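PDB 6VW7: NAD-dependent formate dehydrogenase gamma subunit from Cupriavidus necator, which carries a [2Fe-2S] cluster in a thioredoxin-like domain and probably takes part in electron transfer within an NAD-dependent formate dehydrogenase. Local coordinates for residues C128-P136 against E142-A150. Residues are numbered along the deposited sequence; the frame is centred on the assembly and turned at random.
Sequences CLGQCACGP and EQLHGYVDA. With FES (Fe2/s2 (inorganic) cluster), chain E.
In this thioredoxin-like ferredoxin domain, the cluster-binding loop 128-136 rests on strand 143-145, outermost in this chain's sheet, and the turn after it, and two backbone hydrogen bonds join its far end to that turn. Tyr147 N donates to Cys134 O at 2.8 Å and Val148 N to Pro136 O at 3.0 Å, the latter nearly straight (161°). Pro136 follows a cis peptide bond; its ring lies against Val148 O, and Val148 CG2 comes back to within 3.3 Å of Pro136 O. The Tyr147 ring, with CG beside its own backbone N (chi1 -56°), swings back over Cys134, whose CB makes an off-centre CH-pi contact 4.2 Å from the ring centroid. At the cluster end, Leu144 splits its two methyls: CD2 meets Leu129 CD1, the two leucines sliding past each other in opposite directions, and CD1 lies 3.7 Å from Gln131 NE2. The Gln131 chain crosses Leu144 at about a right angle and bends at chi2, which carries its amide back to donate to Leu129 O; Thr14 and Ser13 of the beta subunit hold the same amide. Within the same loop, Cys128 SG and Cys132 SG bind one iron of the cluster, and Gly130 N donates to Cys128 SG. Facing the beta subunit, whose Arg374 also donates to Ala133 O, one water donates to Ala133 O and to Tyr147 OH, 2.7 Å from each.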
loop_
_atom_site.group_PDB
_atom_site.type_symbol
_atom_site.label_atom_id
_atom_site.label_comp_id
_atom_site.label_asym_id
_atom_site.label_seq_id
_atom_site.Cartn_x
_atom_site.Cartn_y
_atom_site.Cartn_z
ATOM N N CYS A 128 3.956 -7.850 3.496
ATOM C CA CYS A 128 2.904 -6.849 3.688
ATOM C C CYS A 128 1.766 -6.988 2.676
ATOM O O CYS A 128 1.970 -6.974 1.457
ATOM C CB CYS A 128 3.474 -5.428 3.653
ATOM S SG CYS A 128 2.279 -4.195 4.147
ATOM N N LEU A 129 0.550 -7.120 3.196
ATOM C CA LEU A 129 -0.663 -7.125 2.388
ATOM C C LEU A 129 -1.432 -5.817 2.493
ATOM O O LEU A 129 -2.588 -5.750 2.056
ATOM C CB LEU A 129 -1.558 -8.290 2.802
ATOM C CG LEU A 129 -0.947 -9.664 2.507
ATOM C CD1 LEU A 129 -1.610 -10.781 3.338
ATOM C CD2 LEU A 129 -1.068 -9.947 1.012
ATOM N N GLY A 130 -0.819 -4.774 3.067
ATOM C CA GLY A 130 -1.555 -3.556 3.330
ATOM C C GLY A 130 -2.660 -3.741 4.347
ATOM O O GLY A 130 -3.599 -2.949 4.385
ATOM N N GLN A 131 -2.554 -4.770 5.189
ATOM C CA GLN A 131 -3.490 -5.053 6.267
ATOM C C GLN A 131 -2.836 -4.833 7.630
ATOM O O GLN A 131 -3.158 -5.526 8.598
ATOM C CB GLN A 131 -3.997 -6.491 6.159
ATOM C CG GLN A 131 -4.542 -6.886 4.748
ATOM C CD GLN A 131 -5.557 -5.909 4.237
ATOM O OE1 GLN A 131 -6.459 -5.505 4.965
ATOM N NE2 GLN A 131 -5.406 -5.497 2.975
ATOM N N CYS A 132 -1.903 -3.880 7.689
ATOM C CA CYS A 132 -0.915 -3.792 8.764
ATOM C C CYS A 132 -1.511 -3.444 10.126
ATOM O O CYS A 132 -0.822 -3.599 11.145
ATOM C CB CYS A 132 0.137 -2.755 8.407
ATOM S SG CYS A 132 0.650 -2.812 6.679
ATOM N N ALA A 133 -2.726 -2.916 10.171
ATOM C CA ALA A 133 -3.379 -2.620 11.440
ATOM C C ALA A 133 -4.301 -3.734 11.923
ATOM O O ALA A 133 -4.945 -3.574 12.968
ATOM C CB ALA A 133 -4.176 -1.318 11.328
ATOM N N CYS A 134 -4.411 -4.848 11.195
ATOM C CA CYS A 134 -5.281 -5.939 11.625
ATOM C C CYS A 134 -4.619 -7.285 11.370
ATOM O O CYS A 134 -5.273 -8.264 10.997
ATOM C CB CYS A 134 -6.650 -5.854 10.949
ATOM S SG CYS A 134 -6.662 -6.036 9.152
ATOM N N GLY A 135 -3.311 -7.353 11.594
ATOM C CA GLY A 135 -2.582 -8.587 11.435
ATOM C C GLY A 135 -2.679 -9.468 12.659
ATOM O O GLY A 135 -3.368 -9.132 13.629
ATOM N N PRO A 136 -1.998 -10.628 12.641
ATOM C CA PRO A 136 -1.250 -11.168 11.500
ATOM C C PRO A 136 -2.171 -11.453 10.308
ATOM O O PRO A 136 -3.316 -11.897 10.485
ATOM C CB PRO A 136 -0.647 -12.468 12.048
ATOM C CG PRO A 136 -0.631 -12.283 13.526
ATOM C CD PRO A 136 -1.855 -11.477 13.834
ATOM N N GLU A 142 -7.326 -14.667 -3.352
ATOM C CA GLU A 142 -7.482 -13.236 -3.134
ATOM C C GLU A 142 -8.353 -12.940 -1.920
ATOM O O GLU A 142 -8.801 -11.799 -1.751
ATOM C CB GLU A 142 -8.020 -12.570 -4.411
ATOM C CG GLU A 142 -7.035 -12.749 -5.586
ATOM C CD GLU A 142 -7.478 -12.129 -6.916
ATOM O OE1 GLU A 142 -8.658 -11.732 -7.059
ATOM O OE2 GLU A 142 -6.606 -12.009 -7.811
ATOM N N GLN A 143 -8.602 -13.932 -1.067
ATOM C CA GLN A 143 -9.396 -13.735 0.141
ATOM C C GLN A 143 -8.482 -13.421 1.328
ATOM O O GLN A 143 -7.612 -14.227 1.680
ATOM C CB GLN A 143 -10.247 -14.966 0.437
ATOM C CG GLN A 143 -11.270 -15.352 -0.684
ATOM C CD GLN A 143 -11.589 -14.210 -1.672
ATOM O OE1 GLN A 143 -12.251 -13.227 -1.326
ATOM N NE2 GLN A 143 -11.116 -14.354 -2.911
ATOM N N LEU A 144 -8.712 -12.284 1.975
ATOM C CA LEU A 144 -7.882 -11.855 3.096
ATOM C C LEU A 144 -8.463 -12.309 4.428
ATOM O O LEU A 144 -9.679 -12.469 4.582
ATOM C CB LEU A 144 -7.743 -10.339 3.113
ATOM C CG LEU A 144 -6.876 -9.856 1.969
ATOM C CD1 LEU A 144 -7.212 -8.389 1.601
ATOM C CD2 LEU A 144 -5.418 -10.053 2.352
ATOM N N HIS A 145 -7.569 -12.522 5.394
ATOM C CA HIS A 145 -7.954 -12.870 6.753
ATOM C C HIS A 145 -7.065 -12.072 7.684
ATOM O O HIS A 145 -5.857 -12.000 7.462
ATOM C CB HIS A 145 -7.813 -14.379 7.010
ATOM C CG HIS A 145 -8.653 -15.220 6.095
ATOM N ND1 HIS A 145 -9.968 -15.529 6.372
ATOM C CD2 HIS A 145 -8.374 -15.797 4.902
ATOM C CE1 HIS A 145 -10.462 -16.263 5.390
ATOM N NE2 HIS A 145 -9.517 -16.435 4.483
ATOM N N GLY A 146 -7.671 -11.432 8.684
ATOM C CA GLY A 146 -6.957 -10.643 9.659
ATOM C C GLY A 146 -7.030 -11.292 11.031
ATOM O O GLY A 146 -7.843 -12.181 11.284
ATOM N N TYR A 147 -6.161 -10.803 11.925
ATOM C CA TYR A 147 -6.084 -11.254 13.318
ATOM C C TYR A 147 -5.854 -12.759 13.407
ATOM O O TYR A 147 -6.477 -13.449 14.213
ATOM C CB TYR A 147 -7.336 -10.877 14.119
ATOM C CG TYR A 147 -7.709 -9.407 14.138
ATOM C CD1 TYR A 147 -6.780 -8.430 14.461
ATOM C CD2 TYR A 147 -9.017 -9.008 13.908
ATOM C CE1 TYR A 147 -7.140 -7.082 14.489
ATOM C CE2 TYR A 147 -9.377 -7.672 13.939
ATOM C CZ TYR A 147 -8.442 -6.717 14.228
ATOM O OH TYR A 147 -8.827 -5.393 14.262
ATOM N N VAL A 148 -4.969 -13.287 12.567
ATOM C CA VAL A 148 -4.879 -14.734 12.411
ATOM C C VAL A 148 -3.974 -15.310 13.495
ATOM O O VAL A 148 -2.786 -14.982 13.572
ATOM C CB VAL A 148 -4.379 -15.116 11.012
ATOM C CG1 VAL A 148 -4.299 -16.647 10.875
ATOM C CG2 VAL A 148 -5.270 -14.515 9.944
ATOM N N ASP A 149 -4.529 -16.185 14.323
ATOM C CA ASP A 149 -3.759 -16.963 15.276
ATOM C C ASP A 149 -3.821 -18.440 14.877
ATOM O O ASP A 149 -4.367 -18.796 13.823
ATOM C CB ASP A 149 -4.274 -16.707 16.695
ATOM C CG ASP A 149 -5.722 -17.143 16.883
ATOM O OD1 ASP A 149 -6.321 -17.734 15.948
ATOM O OD2 ASP A 149 -6.265 -16.877 17.976
ATOM N N ALA A 150 -3.253 -19.305 15.721
ATOM C CA ALA A 150 -3.170 -20.721 15.377
ATOM C C ALA A 150 -4.554 -21.327 15.180
ATOM O O ALA A 150 -4.774 -22.106 14.240
ATOM C CB ALA A 150 -2.398 -21.476 16.461
HETATM FE FE1 FES E . 1.645 -7.668 7.366
HETATM FE FE2 FES E . 1.444 -5.153 6.412
HETATM S S1 FES E . -0.086 -6.778 6.289
HETATM S S2 FES E . 3.067 -6.045 7.690
HETATM O O HOH W 1 -7.598 -3.120 13.428
#